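Regulatory protein SWI6 (PDB 1SW6) serves as the shared regulatory subunit of the yeast transcription complexes SBF and MBF in cell-cycle-dependent gene expression, here represented by its ankyrin-repeat domain. Local coordinates at residues E64-R69 with T119-N124; G216-A221 with L293-I298; R238-G243 with I262-D267; C286-A291 with V320-G325. All coordinates share one frame; numbering follows the deposited sequence.

Contact 1: residues E64-R69 with T119-N124; sequences EAFLQR and TQLNLN
The aromatic ring of Phe66 is overlapped on one face by the CD2 methyl of Leu121, which stands 4.1 Å from ring atom CD2 and equally near CE2, so the methyl sits over the bond between them. The two side chains run at about a right angle. Phe66 projects from helix 57-71 with CG anti to the backbone N (chi1 179°), which carries the ring off the helix toward the loop 119-124, extended as far as Asn122. A second methyl, Leu123 CD2, meets the ring obliquely, 4.1 Å from Phe66 CE2. Leu123 has its CG anti to the carbonyl carbon (chi1 -55°), and only the CD2 branch reaches the ring.

No hydrogen bond spans the two segments, although the loop holds its own shape: Asn122 OD1 accepts from Asn124 N at 2.9 Å, an Asx turn that begins between the two leucines and encloses Leu123. Lys62 NZ, bonded to Thr119 O, adds a polar tie to the helix. Helix 105-115 completes the cluster, with Leu109 touching both Phe66 and Leu121. The contact thus joins helix 57-71 to the loop between helices 105-115 and 134-140. With 107 Å² buried and all contacts carbon to carbon, its cohesion is dispersive and hydrophobic.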
loop_
_atom_site.group_PDB
_atom_site.type_symbol
_atom_site.label_atom_id
_atom_site.label_comp_id
_atom_site.label_asym_id
_atom_site.label_seq_id
_atom_site.Cartn_x
_atom_site.Cartn_y
_atom_site.Cartn_z
ATOM N N GLU A 64 4.890 12.127 11.236
ATOM C CA GLU A 64 3.696 11.328 10.997
ATOM C C GLU A 64 2.455 12.201 11.102
ATOM O O GLU A 64 1.508 12.032 10.338
ATOM C CB GLU A 64 3.604 10.173 12.003
ATOM C CG GLU A 64 4.528 8.990 11.705
ATOM C CD GLU A 64 4.302 7.805 12.650
ATOM O OE1 GLU A 64 4.929 6.739 12.444
ATOM O OE2 GLU A 64 3.497 7.942 13.599
ATOM N N ALA A 65 2.464 13.141 12.043
ATOM C CA ALA A 65 1.320 14.031 12.236
ATOM C C ALA A 65 1.171 14.950 11.032
ATOM O O ALA A 65 0.107 15.011 10.413
ATOM C CB ALA A 65 1.495 14.862 13.517
ATOM N N PHE A 66 2.248 15.659 10.711
ATOM C CA PHE A 66 2.267 16.573 9.579
ATOM C C PHE A 66 1.809 15.873 8.301
ATOM O O PHE A 66 1.061 16.439 7.505
ATOM C CB PHE A 66 3.681 17.115 9.390
ATOM C CG PHE A 66 3.828 18.058 8.223
ATOM C CD1 PHE A 66 2.980 19.150 8.082
ATOM C CD2 PHE A 66 4.851 17.881 7.297
ATOM C CE1 PHE A 66 3.150 20.057 7.039
ATOM C CE2 PHE A 66 5.032 18.783 6.249
ATOM C CZ PHE A 66 4.181 19.874 6.119
ATOM N N LEU A 67 2.257 14.635 8.122
ATOM C CA LEU A 67 1.919 13.852 6.940
ATOM C C LEU A 67 0.429 13.546 6.822
ATOM O O LEU A 67 -0.119 13.537 5.719
ATOM C CB LEU A 67 2.706 12.537 6.939
ATOM C CG LEU A 67 3.347 12.111 5.616
ATOM C CD1 LEU A 67 3.859 10.683 5.745
ATOM C CD2 LEU A 67 2.340 12.204 4.482
ATOM N N GLN A 68 -0.224 13.288 7.951
ATOM C CA GLN A 68 -1.654 12.982 7.942
ATOM C C GLN A 68 -2.473 14.244 7.667
ATOM O O GLN A 68 -3.552 14.174 7.080
ATOM C CB GLN A 68 -2.077 12.363 9.280
ATOM C CG GLN A 68 -3.217 11.357 9.159
ATOM C CD GLN A 68 -2.834 10.127 8.335
ATOM O OE1 GLN A 68 -3.676 9.269 8.051
ATOM N NE2 GLN A 68 -1.562 10.037 7.950
ATOM N N ARG A 69 -1.956 15.394 8.093
ATOM C CA ARG A 69 -2.637 16.666 7.873
ATOM C C ARG A 69 -2.598 17.028 6.391
ATOM O O ARG A 69 -3.463 17.750 5.900
ATOM C CB ARG A 69 -1.979 17.781 8.693
ATOM C CG ARG A 69 -1.995 17.533 10.192
ATOM C CD ARG A 69 -3.422 17.390 10.703
ATOM N NE ARG A 69 -4.087 18.676 10.904
ATOM C CZ ARG A 69 -3.969 19.414 12.005
ATOM N NH1 ARG A 69 -3.213 18.993 13.014
ATOM N NH2 ARG A 69 -4.611 20.573 12.104
ATOM N N THR A 119 9.475 19.510 19.276
ATOM C CA THR A 119 10.386 18.801 18.377
ATOM C C THR A 119 10.543 19.539 17.053
ATOM O O THR A 119 9.661 20.294 16.649
ATOM C CB THR A 119 9.859 17.383 18.061
ATOM O OG1 THR A 119 9.397 16.759 19.266
ATOM C CG2 THR A 119 10.960 16.530 17.444
ATOM N N GLN A 120 11.663 19.318 16.374
ATOM C CA GLN A 120 11.888 19.961 15.089
ATOM C C GLN A 120 11.369 19.073 13.965
ATOM O O GLN A 120 11.478 17.847 14.036
ATOM C CB GLN A 120 13.374 20.237 14.870
ATOM C CG GLN A 120 13.667 20.856 13.508
ATOM C CD GLN A 120 15.125 21.237 13.332
ATOM O OE1 GLN A 120 16.021 20.397 13.476
ATOM N NE2 GLN A 120 15.371 22.507 13.010
ATOM N N LEU A 121 10.800 19.694 12.934
ATOM C CA LEU A 121 10.271 18.955 11.792
ATOM C C LEU A 121 11.392 18.436 10.904
ATOM O O LEU A 121 12.205 19.210 10.402
ATOM C CB LEU A 121 9.349 19.836 10.955
ATOM C CG LEU A 121 8.761 19.103 9.744
ATOM C CD1 LEU A 121 7.932 17.919 10.231
ATOM C CD2 LEU A 121 7.904 20.048 8.920
ATOM N N ASN A 122 11.422 17.122 10.707
ATOM C CA ASN A 122 12.442 16.479 9.884
ATOM C C ASN A 122 11.713 15.674 8.810
ATOM O O ASN A 122 11.033 14.702 9.129
ATOM C CB ASN A 122 13.284 15.550 10.757
ATOM C CG ASN A 122 14.508 15.021 10.042
ATOM O OD1 ASN A 122 14.435 14.578 8.894
ATOM N ND2 ASN A 122 15.645 15.049 10.728
ATOM N N LEU A 123 11.858 16.074 7.547
ATOM C CA LEU A 123 11.182 15.397 6.437
ATOM C C LEU A 123 11.852 14.126 5.942
ATOM O O LEU A 123 11.275 13.393 5.140
ATOM C CB LEU A 123 11.041 16.349 5.248
ATOM C CG LEU A 123 10.343 17.684 5.486
ATOM C CD1 LEU A 123 10.460 18.532 4.238
ATOM C CD2 LEU A 123 8.892 17.443 5.858
ATOM N N ASN A 124 13.059 13.856 6.423
ATOM C CA ASN A 124 13.795 12.687 5.974
ATOM C C ASN A 124 13.832 11.538 6.984
ATOM O O ASN A 124 14.904 11.070 7.392
ATOM C CB ASN A 124 15.205 13.130 5.571
ATOM C CG ASN A 124 15.183 14.202 4.481
ATOM O OD1 ASN A 124 15.766 15.276 4.632
ATOM N ND2 ASN A 124 14.497 13.909 3.378
#

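Contact 2: residues G216-A221 with L293-I298; sequences GCSAAA and LGNISI
Apolar contact comes down to one pair: the CB of Ala221 and the terminal CD1 of Ile298, 4.1 Å apart. The isoleucine reaches the alanine because CG1 lies anti to the backbone N (chi1 -158°) and the chain runs on extended to CD1. Both residues are buried, and their CA atoms, 8.0 Å apart, are the nearest across the two segments. Ser212 of helix 204-212 touches both, while Leu225 lies against Ile298.

These are first turns of helices in successive ankyrin repeats, 218-234 in the third and 296-304 in the fourth, with Cys217 and Asn295 as their N-cap residues. At this point of the seam between the repeats, a methyl pair lies within the first turns and polar groups lie at the helix starts.

Polar linkage there is indirect. A water donates to Ser218 O at 2.9 Å and accepts from Asn295 ND2 at 3.3 Å, bridging a backbone carbonyl to an amide. The other end of that amide, OD1, lies 4.2 Å from Ser218 OG, a distance of mere proximity; no direct hydrogen bond crosses between the segments. A covalent bond leaves the same end of helix 218-234: Cys217 SG forms a disulfide with Cys217 SG of the second subunit.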
loop_
_atom_site.group_PDB
_atom_site.type_symbol
_atom_site.label_atom_id
_atom_site.label_comp_id
_atom_site.label_asym_id
_atom_site.label_seq_id
_atom_site.Cartn_x
_atom_site.Cartn_y
_atom_site.Cartn_z
ATOM N N GLY A 216 -3.882 -4.672 -15.862
ATOM C CA GLY A 216 -4.361 -3.297 -15.889
ATOM C C GLY A 216 -3.296 -2.208 -15.807
ATOM O O GLY A 216 -3.622 -1.025 -15.751
ATOM N N CYS A 217 -2.025 -2.587 -15.813
ATOM C CA CYS A 217 -0.956 -1.597 -15.715
ATOM C C CYS A 217 -0.085 -1.525 -16.970
ATOM O O CYS A 217 0.921 -0.805 -17.003
ATOM C CB CYS A 217 -0.117 -1.896 -14.471
ATOM S SG CYS A 217 -1.146 -1.798 -12.965
ATOM N N SER A 218 -0.504 -2.257 -18.002
ATOM C CA SER A 218 0.188 -2.311 -19.288
ATOM C C SER A 218 0.253 -0.923 -19.946
ATOM O O SER A 218 1.311 -0.495 -20.417
ATOM C CB SER A 218 -0.537 -3.318 -20.204
ATOM O OG SER A 218 -0.115 -3.233 -21.554
ATOM N N ALA A 219 -0.875 -0.216 -19.961
ATOM C CA ALA A 219 -0.942 1.121 -20.547
ATOM C C ALA A 219 -0.028 2.103 -19.811
ATOM O O ALA A 219 0.734 2.835 -20.444
ATOM C CB ALA A 219 -2.375 1.629 -20.523
ATOM N N ALA A 220 -0.100 2.106 -18.480
ATOM C CA ALA A 220 0.729 2.996 -17.663
ATOM C C ALA A 220 2.221 2.816 -17.937
ATOM O O ALA A 220 2.951 3.787 -18.115
ATOM C CB ALA A 220 0.447 2.764 -16.181
ATOM N N ALA A 221 2.677 1.571 -17.969
ATOM C CA ALA A 221 4.091 1.306 -18.206
ATOM C C ALA A 221 4.545 1.761 -19.593
ATOM O O ALA A 221 5.665 2.249 -19.757
ATOM C CB ALA A 221 4.391 -0.175 -18.010
ATOM N N LEU A 293 7.730 -11.940 -19.774
ATOM C CA LEU A 293 6.349 -11.584 -19.450
ATOM C C LEU A 293 5.434 -11.878 -20.640
ATOM O O LEU A 293 4.245 -12.166 -20.473
ATOM C CB LEU A 293 6.247 -10.104 -19.067
ATOM C CG LEU A 293 7.081 -9.632 -17.870
ATOM C CD1 LEU A 293 6.812 -8.158 -17.630
ATOM C CD2 LEU A 293 6.729 -10.435 -16.625
ATOM N N GLY A 294 5.986 -11.799 -21.844
ATOM C CA GLY A 294 5.191 -12.082 -23.028
ATOM C C GLY A 294 4.476 -10.895 -23.647
ATOM O O GLY A 294 4.098 -10.943 -24.818
ATOM N N ASN A 295 4.277 -9.836 -22.868
ATOM C CA ASN A 295 3.610 -8.633 -23.360
ATOM C C ASN A 295 4.430 -8.052 -24.518
ATOM O O ASN A 295 5.412 -7.343 -24.309
ATOM C CB ASN A 295 3.475 -7.632 -22.206
ATOM C CG ASN A 295 3.076 -6.240 -22.667
ATOM O OD1 ASN A 295 2.195 -6.074 -23.519
ATOM N ND2 ASN A 295 3.715 -5.226 -22.086
ATOM N N ILE A 296 4.019 -8.369 -25.741
ATOM C CA ILE A 296 4.715 -7.925 -26.943
ATOM C C ILE A 296 4.774 -6.408 -27.130
ATOM O O ILE A 296 5.727 -5.884 -27.717
ATOM C CB ILE A 296 4.079 -8.539 -28.209
ATOM C CG1 ILE A 296 4.907 -8.165 -29.442
ATOM C CG2 ILE A 296 2.648 -8.036 -28.369
ATOM C CD1 ILE A 296 4.433 -8.800 -30.732
ATOM N N SER A 297 3.758 -5.707 -26.642
ATOM C CA SER A 297 3.706 -4.259 -26.772
ATOM C C SER A 297 4.971 -3.553 -26.277
ATOM O O SER A 297 5.602 -2.813 -27.024
ATOM C CB SER A 297 2.490 -3.718 -26.020
ATOM O OG SER A 297 2.545 -2.304 -25.922
ATOM N N ILE A 298 5.345 -3.788 -25.021
ATOM C CA ILE A 298 6.514 -3.139 -24.454
ATOM C C ILE A 298 7.832 -3.764 -24.939
ATOM O O ILE A 298 8.876 -3.118 -24.913
ATOM C CB ILE A 298 6.414 -3.105 -22.900
ATOM C CG1 ILE A 298 7.299 -1.989 -22.349
ATOM C CG2 ILE A 298 6.795 -4.446 -22.307
ATOM C CD1 ILE A 298 6.961 -1.605 -20.934
HETATM O O HOH W 1 3.391 -1.997 -21.707
#

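Contact 3: residues R238-G243 with I262-D267; sequences RPIQSG and ILENLD
Strand 240-242 and the last turn of helix 261-265 stand well apart as backbones: the nearest CA atoms, those of Ile240 and Leu263, are separated by 9.2 Å, and no hydrogen bond spans the gap. On the strand side the backbone is extended, with Ile240 at phi -127° and psi 115°; its hydrogen bonds go to the parallel strand 27-29, through Pro239 and Gln241 with Ile27 and through Gln241 and Gly243 with Thr29. On the other side the chain leaves helical geometry at Leu266 and passes to Asp267, the N-cap of helix 268-276.

Side chains therefore do all the bridging. Ile240 and Leu263 reach toward each other tip to tip, Ile240 CD1 lying 3.6 Å from Leu263 CD2 and 3.9 Å from Leu263 CD1, resting against both leucine methyls. The other isoleucine branch, CG2, comes to 4.2 Å from Leu263 CD1. Both segments belong to the third ankyrin repeat, which is much longer than its neighbours, and the contact ties strand 240-242, probably part of what lengthens this repeat, to the short helix that follows. Ile27 and Thr29 of the partner strand also touch Leu263, extending the apolar patch.

Glu264, also from the helix, meets the same methyl, its chain and that of Ile240 coming from opposite directions. It bends at chi2 (47°), folding the carboxylate back so that OE1 lies 3.2 Å from Ile240 CD1, a close van der Waals approach. The second oxygen, OE2, accepts a hydrogen bond from Asp260 N, which helps to fix the carboxylate near the helix start.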
loop_
_atom_site.group_PDB
_atom_site.type_symbol
_atom_site.label_atom_id
_atom_site.label_comp_id
_atom_site.label_asym_id
_atom_site.label_seq_id
_atom_site.Cartn_x
_atom_site.Cartn_y
_atom_site.Cartn_z
ATOM N N ARG A 238 15.937 23.221 -22.827
ATOM C CA ARG A 238 15.168 23.807 -21.744
ATOM C C ARG A 238 16.025 24.572 -20.745
ATOM O O ARG A 238 17.007 24.049 -20.216
ATOM C CB ARG A 238 14.365 22.717 -21.027
ATOM C CG ARG A 238 13.310 22.057 -21.907
ATOM C CD ARG A 238 12.468 21.076 -21.105
ATOM N NE ARG A 238 11.814 21.741 -19.985
ATOM C CZ ARG A 238 11.333 21.109 -18.922
ATOM N NH1 ARG A 238 11.432 19.783 -18.839
ATOM N NH2 ARG A 238 10.775 21.803 -17.935
ATOM N N PRO A 239 15.659 25.833 -20.473
ATOM C CA PRO A 239 16.425 26.643 -19.521
ATOM C C PRO A 239 16.410 25.991 -18.141
ATOM O O PRO A 239 15.505 25.228 -17.817
ATOM C CB PRO A 239 15.696 27.986 -19.551
ATOM C CG PRO A 239 14.271 27.590 -19.864
ATOM C CD PRO A 239 14.458 26.551 -20.938
ATOM N N ILE A 240 17.424 26.283 -17.339
ATOM C CA ILE A 240 17.520 25.720 -15.998
ATOM C C ILE A 240 17.715 26.829 -14.966
ATOM O O ILE A 240 18.736 27.519 -14.976
ATOM C CB ILE A 240 18.717 24.755 -15.883
ATOM C CG1 ILE A 240 18.602 23.641 -16.926
ATOM C CG2 ILE A 240 18.783 24.176 -14.479
ATOM C CD1 ILE A 240 19.833 22.752 -16.997
ATOM N N GLN A 241 16.740 27.009 -14.082
ATOM C CA GLN A 241 16.866 28.033 -13.054
ATOM C C GLN A 241 16.796 27.402 -11.666
ATOM O O GLN A 241 15.992 26.501 -11.425
ATOM C CB GLN A 241 15.774 29.095 -13.215
ATOM C CG GLN A 241 14.355 28.586 -13.055
ATOM C CD GLN A 241 13.324 29.703 -13.139
ATOM O OE1 GLN A 241 13.222 30.398 -14.152
ATOM N NE2 GLN A 241 12.554 29.878 -12.070
ATOM N N SER A 242 17.657 27.867 -10.765
ATOM C CA SER A 242 17.698 27.357 -9.394
ATOM C C SER A 242 16.526 27.916 -8.587
ATOM O O SER A 242 16.424 29.128 -8.387
ATOM C CB SER A 242 19.022 27.748 -8.727
ATOM O OG SER A 242 19.063 27.331 -7.371
ATOM N N GLY A 243 15.645 27.031 -8.125
ATOM C CA GLY A 243 14.492 27.469 -7.359
ATOM C C GLY A 243 14.729 27.521 -5.863
ATOM O O GLY A 243 14.221 28.410 -5.174
ATOM N N ILE A 262 24.326 16.421 -12.663
ATOM C CA ILE A 262 23.470 15.317 -13.091
ATOM C C ILE A 262 22.624 15.723 -14.281
ATOM O O ILE A 262 22.670 15.096 -15.341
ATOM C CB ILE A 262 22.507 14.845 -11.963
ATOM C CG1 ILE A 262 23.290 14.085 -10.891
ATOM C CG2 ILE A 262 21.411 13.948 -12.545
ATOM C CD1 ILE A 262 22.419 13.470 -9.816
ATOM N N LEU A 263 21.848 16.781 -14.097
ATOM C CA LEU A 263 20.968 17.250 -15.143
ATOM C C LEU A 263 21.733 17.431 -16.451
ATOM O O LEU A 263 21.251 17.054 -17.510
ATOM C CB LEU A 263 20.300 18.559 -14.710
ATOM C CG LEU A 263 18.976 18.881 -15.395
ATOM C CD1 LEU A 263 18.326 20.050 -14.695
ATOM C CD2 LEU A 263 19.204 19.188 -16.858
ATOM N N GLU A 264 22.939 17.977 -16.370
ATOM C CA GLU A 264 23.746 18.201 -17.561
ATOM C C GLU A 264 24.229 16.906 -18.209
ATOM O O GLU A 264 24.112 16.737 -19.420
ATOM C CB GLU A 264 24.951 19.093 -17.225
ATOM C CG GLU A 264 24.769 20.589 -17.525
ATOM C CD GLU A 264 23.440 21.158 -17.031
ATOM O OE1 GLU A 264 22.405 20.915 -17.692
ATOM O OE2 GLU A 264 23.427 21.849 -15.984
ATOM N N ASN A 265 24.759 15.988 -17.407
ATOM C CA ASN A 265 25.272 14.723 -17.940
ATOM C C ASN A 265 24.196 13.682 -18.257
ATOM O O ASN A 265 24.493 12.629 -18.820
ATOM C CB ASN A 265 26.298 14.111 -16.974
ATOM C CG ASN A 265 27.544 14.970 -16.812
ATOM O OD1 ASN A 265 28.542 14.532 -16.239
ATOM N ND2 ASN A 265 27.490 16.198 -17.311
ATOM N N LEU A 266 22.952 13.966 -17.890
ATOM C CA LEU A 266 21.860 13.034 -18.156
ATOM C C LEU A 266 21.278 13.297 -19.546
ATOM O O LEU A 266 20.425 14.169 -19.712
ATOM C CB LEU A 266 20.749 13.196 -17.112
ATOM C CG LEU A 266 20.291 12.029 -16.224
ATOM C CD1 LEU A 266 18.982 12.444 -15.543
ATOM C CD2 LEU A 266 20.068 10.761 -17.031
ATOM N N ASP A 267 21.737 12.551 -20.546
ATOM C CA ASP A 267 21.225 12.729 -21.899
ATOM C C ASP A 267 20.915 11.387 -22.560
ATOM O O ASP A 267 21.032 10.327 -21.937
ATOM C CB ASP A 267 22.215 13.544 -22.749
ATOM C CG ASP A 267 23.592 12.903 -22.828
ATOM O OD1 ASP A 267 24.555 13.601 -23.214
ATOM O OD2 ASP A 267 23.715 11.706 -22.515
#

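Contact 4: residues C286-A291 with V320-G325; sequences CLNIAA and VDFGAG
Helix 286-293 of the fourth ankyrin repeat is covered along one flank by the chain of the fifth, whose residues 320-325 leave a short 3-10 turn and run beside it. The approach is close: the CA atoms of Ala291 and Phe322 lie 5.8 Å apart, a spacing that the small alanine side chain permits. Ala291 CB is the centre of the packing. It meets Phe322 CB at 3.7 Å and Ala324 CB at 3.9 Å, touching two residues of the fifth repeat with one methyl. Val299 of helix 296-304 also touches Ala324.

Phe322 turns its ring back along the helix, with CG anti to the carbonyl carbon (chi1 -65°). The ring thereby passes Ala291 CB obliquely and presents its edge to Asn288. There the carboxamide oxygen OD1 lies near the ring plane, 3.9 Å from CE1, with amide and ring planes 56° apart. The nitrogen of the same amide, ND2, is hydrogen-bonded to Leu317 O, which helps to orient the group.

Ala291 O carries the one polar bridge. It accepts from a water at 2.7 Å, and this water donates weakly to Phe322 O, 3.5 Å away. No direct hydrogen bond links the segments. In chemical terms the 199 Å² interface rests on methyl and ring packing; the amide oxygen at the aromatic edge probably adds a mild electrostatic attraction, since ring hydrogens carry a slight positive charge.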
loop_
_atom_site.group_PDB
_atom_site.type_symbol
_atom_site.label_atom_id
_atom_site.label_comp_id
_atom_site.label_asym_id
_atom_site.label_seq_id
_atom_site.Cartn_x
_atom_site.Cartn_y
_atom_site.Cartn_z
ATOM N N CYS A 286 16.033 -5.016 -18.688
ATOM C CA CYS A 286 14.590 -4.868 -18.627
ATOM C C CYS A 286 13.978 -5.606 -19.819
ATOM O O CYS A 286 12.884 -6.166 -19.732
ATOM C CB CYS A 286 14.184 -3.383 -18.594
ATOM S SG CYS A 286 14.637 -2.337 -20.004
ATOM N N LEU A 287 14.706 -5.650 -20.924
ATOM C CA LEU A 287 14.217 -6.351 -22.107
ATOM C C LEU A 287 14.040 -7.849 -21.848
ATOM O O LEU A 287 13.076 -8.454 -22.323
ATOM C CB LEU A 287 15.181 -6.159 -23.282
ATOM C CG LEU A 287 14.815 -6.920 -24.553
ATOM C CD1 LEU A 287 13.441 -6.458 -25.056
ATOM C CD2 LEU A 287 15.897 -6.702 -25.609
ATOM N N ASN A 288 14.980 -8.442 -21.110
ATOM C CA ASN A 288 14.931 -9.875 -20.806
ATOM C C ASN A 288 13.762 -10.196 -19.870
ATOM O O ASN A 288 13.143 -11.249 -19.983
ATOM C CB ASN A 288 16.256 -10.341 -20.188
ATOM C CG ASN A 288 16.586 -11.795 -20.548
ATOM O OD1 ASN A 288 15.764 -12.494 -21.135
ATOM N ND2 ASN A 288 17.787 -12.251 -20.189
ATOM N N ILE A 289 13.471 -9.287 -18.939
ATOM C CA ILE A 289 12.348 -9.451 -18.017
ATOM C C ILE A 289 11.069 -9.334 -18.842
ATOM O O ILE A 289 10.098 -10.066 -18.633
ATOM C CB ILE A 289 12.344 -8.337 -16.940
ATOM C CG1 ILE A 289 13.456 -8.597 -15.914
ATOM C CG2 ILE A 289 10.963 -8.237 -16.283
ATOM C CD1 ILE A 289 13.671 -7.460 -14.938
ATOM N N ALA A 290 11.082 -8.409 -19.792
ATOM C CA ALA A 290 9.932 -8.177 -20.649
ATOM C C ALA A 290 9.653 -9.350 -21.592
ATOM O O ALA A 290 8.500 -9.677 -21.853
ATOM C CB ALA A 290 10.139 -6.887 -21.464
ATOM N N ALA A 291 10.707 -9.966 -22.121
ATOM C CA ALA A 291 10.538 -11.091 -23.039
ATOM C C ALA A 291 9.851 -12.248 -22.326
ATOM O O ALA A 291 9.056 -12.972 -22.921
ATOM C CB ALA A 291 11.897 -11.538 -23.587
ATOM N N VAL A 320 16.303 -13.115 -27.065
ATOM C CA VAL A 320 16.054 -13.811 -28.327
ATOM C C VAL A 320 15.558 -15.231 -28.084
ATOM O O VAL A 320 14.906 -15.820 -28.946
ATOM C CB VAL A 320 17.310 -13.860 -29.248
ATOM C CG1 VAL A 320 17.608 -12.459 -29.779
ATOM C CG2 VAL A 320 18.515 -14.419 -28.492
ATOM N N ASP A 321 15.846 -15.771 -26.904
ATOM C CA ASP A 321 15.408 -17.125 -26.577
ATOM C C ASP A 321 13.910 -17.180 -26.318
ATOM O O ASP A 321 13.320 -18.263 -26.311
ATOM C CB ASP A 321 16.161 -17.659 -25.356
ATOM C CG ASP A 321 17.651 -17.765 -25.600
ATOM O OD1 ASP A 321 18.039 -18.128 -26.735
ATOM O OD2 ASP A 321 18.434 -17.497 -24.660
ATOM N N PHE A 322 13.299 -16.019 -26.092
ATOM C CA PHE A 322 11.859 -15.948 -25.860
ATOM C C PHE A 322 11.186 -15.343 -27.084
ATOM O O PHE A 322 10.030 -14.928 -27.029
ATOM C CB PHE A 322 11.536 -15.102 -24.622
ATOM C CG PHE A 322 12.043 -15.692 -23.339
ATOM C CD1 PHE A 322 13.114 -15.108 -22.661
ATOM C CD2 PHE A 322 11.480 -16.859 -22.828
ATOM C CE1 PHE A 322 13.620 -15.681 -21.493
ATOM C CE2 PHE A 322 11.973 -17.441 -21.667
ATOM C CZ PHE A 322 13.048 -16.852 -20.995
ATOM N N GLY A 323 11.931 -15.288 -28.185
ATOM C CA GLY A 323 11.399 -14.754 -29.426
ATOM C C GLY A 323 11.377 -13.243 -29.543
ATOM O O GLY A 323 10.639 -12.690 -30.357
ATOM N N ALA A 324 12.174 -12.560 -28.730
ATOM C CA ALA A 324 12.221 -11.106 -28.787
ATOM C C ALA A 324 13.529 -10.687 -29.446
ATOM O O ALA A 324 14.606 -10.841 -28.858
ATOM C CB ALA A 324 12.122 -10.521 -27.387
ATOM N N GLY A 325 13.429 -10.167 -30.668
ATOM C CA GLY A 325 14.609 -9.735 -31.396
ATOM C C GLY A 325 15.178 -10.839 -32.270
ATOM O O GLY A 325 14.714 -10.994 -33.423
HETATM O O HOH W 2 8.223 -12.408 -25.458
#

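In the fold
From the N terminus, contact 1 comes first, closing a loop of 49 residues, partly unmodelled, that returns the chain to helix 57-71 through the loop preceding helix 134-140. It is complete before any other contact opens. Contact 2 then spans 71 residues from the third repeat to the fourth, and contact 3 forms and closes within that span, inside the long third repeat. Contact 4, tying helix 286-293 of the fourth repeat to the C-terminal chain of the fifth, opens before contact 2 has fully closed, so these two cross; their centres are 13 Å apart and Ile298 CG2 packs on Ala290 CB at 4.2 Å. Contacts 1 and 4 lie on opposite sides of the chain's centre, about 44 Å apart between centres.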